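PDB 7A0Q: CrtC domain-containing protein from Fusarium vanettenii 77-13-4, which probably hydrates the prenyl side chain of the bean phytoalexin kievitone, a lyase activity with which the fungus would detoxify this plant defence compound. Local coordinates for residues L187-G191 with E192-I196. Numbering follows the deposited sequence.
Sequences LTVHG and EKLAI
A beta hairpin with a two-residue loop joins the end of strand 171-189 to strand 192-195, with V189 and E192 as the closing pair of its turn. H190 (phi 55°, psi 49°) and G191, also at positive phi with psi near zero, have the backbone angles of a type I' turn. Two hydrogen-bonded antiparallel pairs set the register. V189 N gives a bond to E192 O at 2.8 Å, while the return bond from E192 N to V189 O (3.0 Å) comes in from above the carbonyl plane. Farther from the turn, L194 N meets L187 O at 2.8 Å, and L187 N returns a bond to L194 O. Between them T188 and K193 form the non-hydrogen-bonded pair. T188 CA lies 3.3 Å from E192 O in a CA-H...O contact, and T188 OG1 lies beside CB and CG of K193. On the other face V189 and L194 meet diagonally, their side chains roughly perpendicular. V189 CG2, set between its backbone N and carbonyl carbon, presses on L194 CD1 at 3.5 Å, tighter than usual. Y73 of strand 72-81 touches L187, V189 and L194. From the turn itself, H190 NE2 hydrogen-bonds E99 OE1. Such geometry is characteristic of a type I' hairpin, here in the CrtC N-terminal lipocalin domain.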
# COMPACT_ATOMS: atom_id res chain seq x y z
N LEU A 187 6.83 16.91 5.06
CA LEU A 187 5.80 16.59 6.04
C LEU A 187 6.01 17.52 7.22
O LEU A 187 7.15 17.87 7.55
CB LEU A 187 5.83 15.12 6.48
CG LEU A 187 6.94 14.60 7.40
CD1 LEU A 187 6.47 13.35 8.12
CD2 LEU A 187 8.19 14.30 6.60
N THR A 188 4.92 17.94 7.83
CA THR A 188 4.98 18.91 8.91
C THR A 188 4.72 18.17 10.22
O THR A 188 3.68 17.53 10.38
CB THR A 188 3.96 20.02 8.71
OG1 THR A 188 4.27 20.73 7.50
CG2 THR A 188 4.01 21.00 9.87
N VAL A 189 5.68 18.24 11.14
CA VAL A 189 5.59 17.55 12.42
C VAL A 189 5.85 18.56 13.53
O VAL A 189 6.92 19.17 13.57
CB VAL A 189 6.57 16.36 12.52
CG1 VAL A 189 6.09 15.21 11.65
CG2 VAL A 189 7.96 16.77 12.12
N HIS A 190 4.87 18.74 14.41
CA HIS A 190 4.98 19.65 15.55
C HIS A 190 5.36 21.06 15.08
O HIS A 190 6.30 21.68 15.60
CB HIS A 190 5.97 19.11 16.58
CG HIS A 190 5.63 17.74 17.07
ND1 HIS A 190 6.56 16.73 17.18
CD2 HIS A 190 4.44 17.20 17.45
CE1 HIS A 190 5.96 15.64 17.63
NE2 HIS A 190 4.68 15.90 17.80
N GLY A 191 4.63 21.55 14.08
CA GLY A 191 4.86 22.86 13.53
C GLY A 191 6.06 22.99 12.61
O GLY A 191 6.17 23.99 11.89
N GLU A 192 6.98 22.02 12.62
CA GLU A 192 8.19 22.10 11.81
C GLU A 192 7.97 21.37 10.49
O GLU A 192 7.63 20.18 10.49
CB GLU A 192 9.39 21.53 12.55
CG GLU A 192 10.69 21.63 11.76
CD GLU A 192 11.92 21.64 12.65
OE1 GLU A 192 13.03 21.33 12.14
OE2 GLU A 192 11.78 21.97 13.84
N LYS A 193 8.17 22.08 9.39
CA LYS A 193 8.09 21.51 8.05
C LYS A 193 9.43 20.87 7.71
O LYS A 193 10.43 21.57 7.55
CB LYS A 193 7.72 22.61 7.06
CG LYS A 193 7.51 22.19 5.63
CD LYS A 193 6.64 23.24 4.94
CE LYS A 193 6.73 23.17 3.44
NZ LYS A 193 5.88 24.22 2.82
N LEU A 194 9.45 19.54 7.61
CA LEU A 194 10.67 18.81 7.30
C LEU A 194 10.70 18.44 5.82
O LEU A 194 9.69 18.01 5.26
CB LEU A 194 10.77 17.53 8.13
CG LEU A 194 10.63 17.66 9.64
CD1 LEU A 194 10.86 16.30 10.27
CD2 LEU A 194 11.65 18.66 10.15
N ALA A 195 11.87 18.59 5.21
CA ALA A 195 12.06 18.28 3.79
C ALA A 195 12.45 16.82 3.60
O ALA A 195 13.30 16.29 4.33
CB ALA A 195 13.13 19.18 3.18
N ILE A 196 11.84 16.19 2.61
CA ILE A 196 12.14 14.80 2.28
C ILE A 196 13.47 14.73 1.54
O ILE A 196 13.72 15.52 0.62
CB ILE A 196 11.00 14.20 1.45
CG1 ILE A 196 9.73 14.11 2.30
CG2 ILE A 196 11.39 12.82 0.89
CD1 ILE A 196 8.47 13.70 1.51